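Local coordinates for protein gdp-l-fucose synthetase (Naegleria fowleri, PDB 6AQZ) that binds NADP and probably catalyses the NADPH-dependent last step in the making of GDP-L-fucose, at residues S304-F309 with F316-F321; T191-P196 with H241-M246. All blocks are in the same frame, centred on the assembly; numbering follows the deposited sequence.

Contact 1: residues S304-F309 with F316-F321; sequences SSNAKF and FQYTPF
Phe309 and Phe316 meet as a T-shaped pair: the edge of the Phe309 ring points at one face of Phe316, with the planes 89° apart and the centroids 5.3 Å from each other. Two neighbouring ring atoms do the touching. Phe309 CE1 stands 3.7 Å from Phe316 CG, at the root of the ring, and Phe309 CZ lies 4.0 Å from Phe316 CD1, so the edge comes down near the rim of the face and not over its middle. Both side chains extend with CG anti to the backbone N (chi1 -171° in Phe309, -177° in Phe316), which sends each ring across the gap between the short helix that starts at Ala307 and the extended chain after it. Phe316 is flanked a second time within its own segment, where its CD2 sits over the centre of the Tyr318 ring. The hydroxyl end of Tyr318 reaches on to Asn306, whose ND2 is 3.6 Å from Tyr318 OH, a polar approach too long to count as a bond. Asn306 itself occupies the N-cap position without a side-chain cap. Just before it, Ser305 OG accepts a bond from Ala307 N at 3.1 Å, an ST turn that leads into the helix. Met246 of helix 240-253 packs against all three aromatic rings, and Trp249 adds a further edge-to-face partner for Phe309. Together these rings form an aromatic cluster that packs helix 307-312 and the chain after it onto helix 240-253.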
ATOM      1  N   SER A 304       8.075  22.210   0.649  1.00 49.22           N
ATOM      2  CA  SER A 304       8.678  21.096   1.361  1.00 53.54           C
ATOM      3  C   SER A 304       9.911  21.601   2.120  1.00 56.92           C
ATOM      4  O   SER A 304      10.540  22.580   1.723  1.00 59.67           O
ATOM      5  CB  SER A 304       9.014  19.959   0.392  1.00 57.54           C
ATOM      6  OG  SER A 304       9.689  20.437  -0.754  1.00 64.34           O
ATOM      7  N   SER A 305      10.211  20.977   3.255  1.00 56.24           N
ATOM      8  CA  SER A 305      11.299  21.412   4.131  1.00 48.13           C
ATOM      9  C   SER A 305      12.606  20.700   3.808  1.00 43.54           C
ATOM     10  O   SER A 305      12.630  19.477   3.650  1.00 42.97           O
ATOM     11  CB  SER A 305      10.936  21.166   5.598  1.00 51.44           C
ATOM     12  OG  SER A 305      12.089  21.201   6.428  1.00 52.25           O
ATOM     13  N   ASN A 306      13.694  21.466   3.698  1.00 42.12           N
ATOM     14  CA  ASN A 306      15.025  20.891   3.568  1.00 44.16           C
ATOM     15  C   ASN A 306      15.812  20.941   4.873  1.00 50.72           C
ATOM     16  O   ASN A 306      17.047  20.848   4.845  1.00 55.58           O
ATOM     17  CB  ASN A 306      15.809  21.585   2.453  1.00 48.36           C
ATOM     18  CG  ASN A 306      16.314  22.956   2.839  1.00 58.39           C
ATOM     19  OD1 ASN A 306      15.676  23.689   3.584  1.00 50.33           O
ATOM     20  ND2 ASN A 306      17.462  23.333   2.276  1.00 75.73           N
ATOM     21  N   ALA A 307      15.117  21.067   6.014  1.00 43.61           N
ATOM     22  CA  ALA A 307      15.794  21.231   7.295  1.00 45.65           C
ATOM     23  C   ALA A 307      16.718  20.061   7.594  1.00 46.81           C
ATOM     24  O   ALA A 307      17.794  20.252   8.170  1.00 51.53           O
ATOM     25  CB  ALA A 307      14.772  21.401   8.421  1.00 43.68           C
ATOM     26  N   LYS A 308      16.313  18.840   7.244  1.00 39.54           N
ATOM     27  CA  LYS A 308      17.121  17.687   7.636  1.00 48.99           C
ATOM     28  C   LYS A 308      18.470  17.673   6.904  1.00 50.96           C
ATOM     29  O   LYS A 308      19.531  17.524   7.525  1.00 52.42           O
ATOM     30  CB  LYS A 308      16.347  16.391   7.405  1.00 40.20           C
ATOM     31  CG  LYS A 308      17.177  15.191   7.785  1.00 43.72           C
ATOM     32  CD  LYS A 308      16.372  14.146   8.505  1.00 54.09           C
ATOM     33  CE  LYS A 308      15.535  13.333   7.565  1.00 52.46           C
ATOM     34  NZ  LYS A 308      14.922  12.182   8.259  1.00 44.71           N
ATOM     35  N   PHE A 309      18.446  17.824   5.583  1.00 41.22           N
ATOM     36  CA  PHE A 309      19.681  17.841   4.817  1.00 42.66           C
ATOM     37  C   PHE A 309      20.527  19.056   5.176  1.00 46.77           C
ATOM     38  O   PHE A 309      21.756  18.960   5.298  1.00 44.02           O
ATOM     39  CB  PHE A 309      19.356  17.822   3.311  1.00 42.57           C
ATOM     40  CG  PHE A 309      20.549  17.624   2.451  1.00 44.33           C
ATOM     41  CD1 PHE A 309      21.336  18.702   2.081  1.00 50.80           C
ATOM     42  CD2 PHE A 309      20.917  16.353   2.044  1.00 47.93           C
ATOM     43  CE1 PHE A 309      22.459  18.523   1.276  1.00 54.72           C
ATOM     44  CE2 PHE A 309      22.049  16.163   1.242  1.00 54.83           C
ATOM     45  CZ  PHE A 309      22.819  17.253   0.861  1.00 51.18           C
ATOM     46  N   PHE A 316      26.814  22.116   2.174  1.00 67.92           N
ATOM     47  CA  PHE A 316      26.504  21.754   0.798  1.00 64.15           C
ATOM     48  C   PHE A 316      26.257  22.990  -0.058  1.00 65.01           C
ATOM     49  O   PHE A 316      25.531  23.904   0.342  1.00 61.25           O
ATOM     50  CB  PHE A 316      25.299  20.827   0.736  1.00 57.26           C
ATOM     51  CG  PHE A 316      24.986  20.359  -0.648  1.00 53.11           C
ATOM     52  CD1 PHE A 316      25.654  19.269  -1.184  1.00 51.94           C
ATOM     53  CD2 PHE A 316      24.027  20.999  -1.415  1.00 43.77           C
ATOM     54  CE1 PHE A 316      25.363  18.813  -2.465  1.00 51.13           C
ATOM     55  CE2 PHE A 316      23.728  20.542  -2.681  1.00 49.84           C
ATOM     56  CZ  PHE A 316      24.404  19.455  -3.217  1.00 49.12           C
ATOM     57  N   GLN A 317      26.850  22.999  -1.249  1.00 67.45           N
ATOM     58  CA  GLN A 317      26.776  24.113  -2.189  1.00 64.05           C
ATOM     59  C   GLN A 317      25.877  23.732  -3.357  1.00 60.60           C
ATOM     60  O   GLN A 317      26.084  22.687  -3.990  1.00 52.70           O
ATOM     61  CB  GLN A 317      28.165  24.493  -2.697  1.00 67.52           C
ATOM     62  CG  GLN A 317      29.133  24.967  -1.625  1.00 77.59           C
ATOM     63  CD  GLN A 317      28.850  26.384  -1.148  1.00 84.42           C
ATOM     64  OE1 GLN A 317      27.704  26.745  -0.869  1.00 86.67           O
ATOM     65  NE2 GLN A 317      29.900  27.193  -1.050  1.00 88.57           N
ATOM     66  N   TYR A 318      24.842  24.536  -3.591  1.00 60.21           N
ATOM     67  CA  TYR A 318      23.946  24.368  -4.728  1.00 54.98           C
ATOM     68  C   TYR A 318      24.491  25.084  -5.978  1.00 55.95           C
ATOM     69  O   TYR A 318      25.308  26.007  -5.900  1.00 51.59           O
ATOM     70  CB  TYR A 318      22.548  24.907  -4.403  1.00 54.47           C
ATOM     71  CG  TYR A 318      21.753  24.159  -3.346  1.00 55.37           C
ATOM     72  CD1 TYR A 318      21.180  22.918  -3.617  1.00 58.41           C
ATOM     73  CD2 TYR A 318      21.533  24.713  -2.092  1.00 65.55           C
ATOM     74  CE1 TYR A 318      20.441  22.231  -2.657  1.00 62.87           C
ATOM     75  CE2 TYR A 318      20.786  24.036  -1.122  1.00 71.23           C
ATOM     76  CZ  TYR A 318      20.245  22.794  -1.408  1.00 68.52           C
ATOM     77  OH  TYR A 318      19.505  22.122  -0.448  1.00 66.84           O
ATOM     78  N   THR A 319      24.018  24.637  -7.144  1.00 58.67           N
ATOM     79  CA  THR A 319      24.221  25.377  -8.392  1.00 60.99           C
ATOM     80  C   THR A 319      23.187  26.495  -8.478  1.00 56.85           C
ATOM     81  O   THR A 319      21.997  26.237  -8.284  1.00 59.50           O
ATOM     82  CB  THR A 319      24.063  24.468  -9.622  1.00 58.59           C
ATOM     83  OG1 THR A 319      24.958  23.353  -9.553  1.00 51.99           O
ATOM     84  CG2 THR A 319      24.316  25.259 -10.917  1.00 53.58           C
ATOM     85  N   PRO A 320      23.593  27.741  -8.730  1.00 56.98           N
ATOM     86  CA  PRO A 320      22.603  28.810  -8.921  1.00 52.36           C
ATOM     87  C   PRO A 320      21.608  28.449 -10.018  1.00 57.56           C
ATOM     88  O   PRO A 320      21.958  27.801 -11.011  1.00 59.04           O
ATOM     89  CB  PRO A 320      23.459  30.020  -9.309  1.00 55.49           C
ATOM     90  CG  PRO A 320      24.780  29.750  -8.703  1.00 56.84           C
ATOM     91  CD  PRO A 320      24.972  28.251  -8.757  1.00 54.47           C
ATOM     92  N   PHE A 321      20.348  28.854  -9.811  1.00 56.74           N
ATOM     93  CA  PHE A 321      19.260  28.470 -10.711  1.00 52.66           C
ATOM     94  C   PHE A 321      19.554  28.907 -12.153  1.00 59.56           C
ATOM     95  O   PHE A 321      19.423  28.118 -13.100  1.00 53.08           O
ATOM     96  CB  PHE A 321      17.937  29.061 -10.190  1.00 50.97           C
ATOM     97  CG  PHE A 321      16.732  28.703 -11.019  1.00 56.45           C
ATOM     98  CD1 PHE A 321      16.289  27.394 -11.100  1.00 58.07           C
ATOM     99  CD2 PHE A 321      16.056  29.673 -11.739  1.00 63.15           C
ATOM    100  CE1 PHE A 321      15.192  27.055 -11.897  1.00 61.47           C
ATOM    101  CE2 PHE A 321      14.959  29.347 -12.525  1.00 61.35           C
ATOM    102  CZ  PHE A 321      14.524  28.041 -12.605  1.00 60.85           C
TER

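Contact 2: residues T191-P196 with H241-M246; sequences TNLFGP and HDAARM. With NAP (NADP nicotinamide-adenine-dinucleotide phosphate), chain G.
With CG anti to the carbonyl carbon in both Leu193 (chi1 -60°) and His241 (chi1 -67°), the leucine branch reaches Ala243 and the imidazole swings to Pro196. The contact belongs to the Rossmann-type fold of the NAD-dependent epimerase/dehydratase family, where the end of strand 184-194 packs against helix 240-253. Leu193 CD2 lies 3.9 Å from Ala243 CB, and Phe36 of helix 35-46 touches both residues. Further along, Pro196 CG approaches His241 NE2 at 3.8 Å, the proline and imidazole side chains meeting at a slant; the histidine ring also stacks on His42. Between these two points Gly195 takes a backbone conformation that calls for glycine, since a side chain there would be jammed against the preceding carbonyl. On the helix, Arg245 NH2 forms a salt bridge with Asp242 OD1 at 2.7 Å, arriving from above the carboxylate plane.

Leu193 also faces the cofactor. Its CG packs 3.9 Å from NADP C7N, the carboxamide carbon, while Thr191 O comes within 3.1 Å of C4N, the carbon that exchanges hydride. The carboxamide oxygen O7N accepts a hydrogen bond from Leu193 N, 3.2 Å long with an N-H...O angle of 160°.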
ATOM      1  N   THR A 191      12.478  16.831  -4.752  1.00 53.84           N
ATOM      2  CA  THR A 191      11.448  17.749  -5.206  1.00 56.16           C
ATOM      3  C   THR A 191      11.449  17.760  -6.742  1.00 53.62           C
ATOM      4  O   THR A 191      11.873  16.790  -7.378  1.00 50.89           O
ATOM      5  CB  THR A 191      11.717  19.137  -4.616  1.00 54.03           C
ATOM      6  OG1 THR A 191      10.525  19.921  -4.659  1.00 52.98           O
ATOM      7  CG2 THR A 191      12.890  19.861  -5.371  1.00 49.22           C
ATOM      8  N   ASN A 192      10.890  18.804  -7.353  1.00 49.58           N
ATOM      9  CA  ASN A 192      10.907  18.968  -8.808  1.00 54.55           C
ATOM     10  C   ASN A 192      12.320  18.985  -9.376  1.00 49.19           C
ATOM     11  O   ASN A 192      13.077  19.938  -9.167  1.00 51.46           O
ATOM     12  CB  ASN A 192      10.182  20.254  -9.189  1.00 58.06           C
ATOM     13  CG  ASN A 192       8.811  20.340  -8.558  1.00 56.39           C
ATOM     14  OD1 ASN A 192       7.891  19.647  -8.972  1.00 56.86           O
ATOM     15  ND2 ASN A 192       8.684  21.152  -7.512  1.00 50.27           N
ATOM     16  N   LEU A 193      12.674  17.947 -10.103  1.00 44.82           N
ATOM     17  CA  LEU A 193      13.977  17.857 -10.733  1.00 47.23           C
ATOM     18  C   LEU A 193      13.938  18.436 -12.148  1.00 47.88           C
ATOM     19  O   LEU A 193      12.898  18.432 -12.812  1.00 47.03           O
ATOM     20  CB  LEU A 193      14.456  16.400 -10.785  1.00 45.54           C
ATOM     21  CG  LEU A 193      14.621  15.652  -9.464  1.00 47.05           C
ATOM     22  CD1 LEU A 193      15.292  14.285  -9.681  1.00 46.89           C
ATOM     23  CD2 LEU A 193      15.331  16.487  -8.417  1.00 43.18           C
ATOM     24  N   PHE A 194      15.081  18.956 -12.600  1.00 47.67           N
ATOM     25  CA  PHE A 194      15.219  19.334 -14.006  1.00 46.97           C
ATOM     26  C   PHE A 194      16.657  19.128 -14.446  1.00 50.95           C
ATOM     27  O   PHE A 194      17.588  19.070 -13.630  1.00 52.03           O
ATOM     28  CB  PHE A 194      14.793  20.792 -14.261  1.00 43.31           C
ATOM     29  CG  PHE A 194      15.693  21.807 -13.610  1.00 49.76           C
ATOM     30  CD1 PHE A 194      15.567  22.095 -12.246  1.00 43.57           C
ATOM     31  CD2 PHE A 194      16.707  22.444 -14.347  1.00 48.04           C
ATOM     32  CE1 PHE A 194      16.401  23.024 -11.644  1.00 46.26           C
ATOM     33  CE2 PHE A 194      17.561  23.363 -13.747  1.00 45.41           C
ATOM     34  CZ  PHE A 194      17.399  23.661 -12.398  1.00 50.38           C
ATOM     35  N   GLY A 195      16.837  19.019 -15.753  1.00 53.71           N
ATOM     36  CA  GLY A 195      18.166  18.904 -16.289  1.00 52.83           C
ATOM     37  C   GLY A 195      18.250  18.079 -17.547  1.00 54.01           C
ATOM     38  O   GLY A 195      17.240  17.718 -18.172  1.00 48.24           O
ATOM     39  N   PRO A 196      19.479  17.765 -17.941  1.00 51.11           N
ATOM     40  CA  PRO A 196      19.680  17.016 -19.181  1.00 54.30           C
ATOM     41  C   PRO A 196      19.109  15.612 -19.079  1.00 54.58           C
ATOM     42  O   PRO A 196      18.969  15.049 -17.994  1.00 61.77           O
ATOM     43  CB  PRO A 196      21.210  17.007 -19.363  1.00 54.35           C
ATOM     44  CG  PRO A 196      21.786  17.441 -18.104  1.00 56.27           C
ATOM     45  CD  PRO A 196      20.741  18.265 -17.378  1.00 54.91           C
ATOM     46  N   HIS A 241      21.904  17.562 -11.361  1.00 46.39           N
ATOM     47  CA  HIS A 241      23.282  17.319 -10.930  1.00 47.48           C
ATOM     48  C   HIS A 241      23.452  17.583  -9.428  1.00 47.34           C
ATOM     49  O   HIS A 241      24.165  16.844  -8.735  1.00 47.43           O
ATOM     50  CB  HIS A 241      24.256  18.169 -11.741  1.00 50.77           C
ATOM     51  CG  HIS A 241      24.324  17.788 -13.182  1.00 54.58           C
ATOM     52  ND1 HIS A 241      25.135  18.438 -14.087  1.00 56.15           N
ATOM     53  CD2 HIS A 241      23.680  16.823 -13.878  1.00 53.01           C
ATOM     54  CE1 HIS A 241      24.992  17.887 -15.277  1.00 57.24           C
ATOM     55  NE2 HIS A 241      24.108  16.911 -15.181  1.00 57.11           N
ATOM     56  N   ASP A 242      22.790  18.618  -8.906  1.00 41.67           N
ATOM     57  CA  ASP A 242      22.793  18.836  -7.466  1.00 44.68           C
ATOM     58  C   ASP A 242      22.110  17.682  -6.727  1.00 48.28           C
ATOM     59  O   ASP A 242      22.637  17.179  -5.722  1.00 50.57           O
ATOM     60  CB  ASP A 242      22.103  20.155  -7.138  1.00 47.44           C
ATOM     61  CG  ASP A 242      22.892  21.348  -7.555  1.00 52.07           C
ATOM     62  OD1 ASP A 242      24.072  21.201  -7.959  1.00 57.02           O
ATOM     63  OD2 ASP A 242      22.320  22.451  -7.450  1.00 56.87           O
ATOM     64  N   ALA A 243      20.954  17.233  -7.222  1.00 44.77           N
ATOM     65  CA  ALA A 243      20.273  16.099  -6.594  1.00 48.30           C
ATOM     66  C   ALA A 243      21.168  14.867  -6.579  1.00 49.78           C
ATOM     67  O   ALA A 243      21.176  14.107  -5.599  1.00 43.50           O
ATOM     68  CB  ALA A 243      18.964  15.784  -7.321  1.00 42.72           C
ATOM     69  N   ALA A 244      21.935  14.664  -7.663  1.00 40.67           N
ATOM     70  CA  ALA A 244      22.850  13.529  -7.740  1.00 42.51           C
ATOM     71  C   ALA A 244      23.952  13.606  -6.676  1.00 48.34           C
ATOM     72  O   ALA A 244      24.379  12.572  -6.147  1.00 46.30           O
ATOM     73  CB  ALA A 244      23.463  13.448  -9.149  1.00 41.44           C
ATOM     74  N   ARG A 245      24.474  14.810  -6.403  1.00 40.10           N
ATOM     75  CA  ARG A 245      25.477  14.966  -5.354  1.00 45.94           C
ATOM     76  C   ARG A 245      24.865  14.734  -3.967  1.00 51.45           C
ATOM     77  O   ARG A 245      25.475  14.082  -3.106  1.00 50.74           O
ATOM     78  CB  ARG A 245      26.126  16.354  -5.446  1.00 44.62           C
ATOM     79  CG  ARG A 245      27.040  16.539  -6.658  1.00 51.48           C
ATOM     80  CD  ARG A 245      27.856  17.822  -6.561  1.00 52.34           C
ATOM     81  NE  ARG A 245      27.009  18.995  -6.720  1.00 54.74           N
ATOM     82  CZ  ARG A 245      26.894  19.990  -5.847  1.00 55.01           C
ATOM     83  NH1 ARG A 245      27.570  19.979  -4.699  1.00 58.52           N
ATOM     84  NH2 ARG A 245      26.085  21.002  -6.135  1.00 46.84           N
ATOM     85  N   MET A 246      23.652  15.251  -3.743  1.00 45.55           N
ATOM     86  CA  MET A 246      22.944  15.000  -2.497  1.00 47.46           C
ATOM     87  C   MET A 246      22.645  13.520  -2.334  1.00 47.53           C
ATOM     88  O   MET A 246      22.766  12.968  -1.228  1.00 45.22           O
ATOM     89  CB  MET A 246      21.648  15.802  -2.469  1.00 46.57           C
ATOM     90  CG  MET A 246      21.884  17.268  -2.669  1.00 43.40           C
ATOM     91  SD  MET A 246      20.388  18.195  -3.019  1.00 53.03           S
ATOM     92  CE  MET A 246      19.748  18.467  -1.373  1.00 44.37           C
TER
HETATM   93  PA  NAP G 401      12.714   9.048 -15.838  1.00 43.59           P
HETATM   94  O1A NAP G 401      11.341   8.876 -16.415  1.00 45.52           O
HETATM   95  O2A NAP G 401      13.622  10.163 -16.285  1.00 46.25           O
HETATM   96  O5B NAP G 401      13.590   7.653 -15.966  1.00 42.91           O
HETATM   97  C5B NAP G 401      12.935   6.690 -15.217  1.00 44.44           C
HETATM   98  C4B NAP G 401      13.812   5.410 -15.285  1.00 48.12           C
HETATM   99  O4B NAP G 401      13.049   4.233 -14.918  1.00 47.41           O
HETATM  100  C3B NAP G 401      14.425   5.193 -16.728  1.00 38.76           C
HETATM  101  O3B NAP G 401      15.725   4.679 -16.621  1.00 38.01           O
HETATM  102  C2B NAP G 401      13.562   4.039 -17.258  1.00 42.65           C
HETATM  103  O2B NAP G 401      14.211   3.198 -18.065  1.00 43.89           O
HETATM  104  C1B NAP G 401      13.389   3.252 -15.890  1.00 44.66           C
HETATM  105  N9A NAP G 401      12.321   2.261 -15.966  1.00 38.77           N
HETATM  106  C8A NAP G 401      10.964   2.495 -16.046  1.00 40.46           C
HETATM  107  N7A NAP G 401      10.231   1.359 -16.096  1.00 42.81           N
HETATM  108  C5A NAP G 401      11.174   0.346 -16.059  1.00 34.38           C
HETATM  109  C6A NAP G 401      11.037  -1.039 -16.086  1.00 40.82           C
HETATM  110  N6A NAP G 401       9.770  -1.618 -16.152  1.00 44.83           N
HETATM  111  N1A NAP G 401      12.119  -1.853 -16.013  1.00 43.61           N
HETATM  112  C2A NAP G 401      13.315  -1.197 -15.934  1.00 47.70           C
HETATM  113  N3A NAP G 401      13.604   0.122 -15.911  1.00 41.53           N
HETATM  114  C4A NAP G 401      12.488   0.885 -15.968  1.00 34.16           C
HETATM  115  O3  NAP G 401      12.306   9.214 -14.228  1.00 46.07           O
HETATM  116  PN  NAP G 401      13.285  10.170 -13.416  1.00 46.23           P
HETATM  117  O1N NAP G 401      14.713   9.787 -13.501  1.00 45.12           O
HETATM  118  O2N NAP G 401      12.824  11.610 -13.387  1.00 46.93           O
HETATM  119  O5D NAP G 401      12.932   9.757 -11.752  1.00 54.00           O
HETATM  120  C5D NAP G 401      13.502   8.574 -11.360  1.00 44.12           C
HETATM  121  C4D NAP G 401      13.151   8.472  -9.892  1.00 52.03           C
HETATM  122  O4D NAP G 401      13.123   9.806  -9.356  1.00 45.40           O
HETATM  123  C3D NAP G 401      11.654   7.910  -9.781  1.00 58.51           C
HETATM  124  O3D NAP G 401      11.581   6.998  -8.739  1.00 51.91           O
HETATM  125  C2D NAP G 401      10.826   9.183  -9.499  1.00 57.91           C
HETATM  126  O2D NAP G 401       9.753   8.985  -8.663  1.00 58.93           O
HETATM  127  C1D NAP G 401      11.871  10.036  -8.721  1.00 49.92           C
HETATM  128  N1N NAP G 401      11.481  11.475  -8.742  1.00 55.58           N
HETATM  129  C2N NAP G 401      11.603  12.266  -9.887  1.00 48.01           C
HETATM  130  C3N NAP G 401      11.196  13.584  -9.871  1.00 51.45           C
HETATM  131  C7N NAP G 401      11.322  14.413 -11.113  1.00 47.96           C
HETATM  132  O7N NAP G 401      10.891  15.577 -11.191  1.00 42.82           O
HETATM  133  N7N NAP G 401      11.940  13.862 -12.241  1.00 40.82           N
HETATM  134  C4N NAP G 401      10.614  14.222  -8.668  1.00 56.85           C
HETATM  135  C5N NAP G 401      10.508  13.297  -7.499  1.00 58.35           C
HETATM  136  C6N NAP G 401      10.925  12.031  -7.561  1.00 59.32           C
HETATM  137  P2B NAP G 401      14.178   3.589 -19.878  1.00 50.14           P
HETATM  138  O1X NAP G 401      15.007   4.836 -19.874  1.00 51.94           O
HETATM  139  O2X NAP G 401      14.838   2.321 -20.424  1.00 55.56           O
HETATM  140  O3X NAP G 401      12.700   3.743 -20.082  1.00 51.97           O

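In the fold
From the N terminus, the chain first builds the parallel strands of the nucleotide-binding core, then enters contact 2, whose two segments close a 44-residue excursion holding helix 207-221 and strands 225-228 and 234-239. Contact 1 follows in series, after contact 2 has closed, and spans only six residues, the rest of helix 307-312 and the turn beyond it. The loops neither nest nor cross, yet the contacts meet in space, with centres 11 Å apart. Arg245 and Asp242 of helix 240-253 probably hydrogen-bond to the backbone at Gln317 and Thr319, so one helix joins the cofactor-side strand 184-194 to the segment leading into helix 321-335.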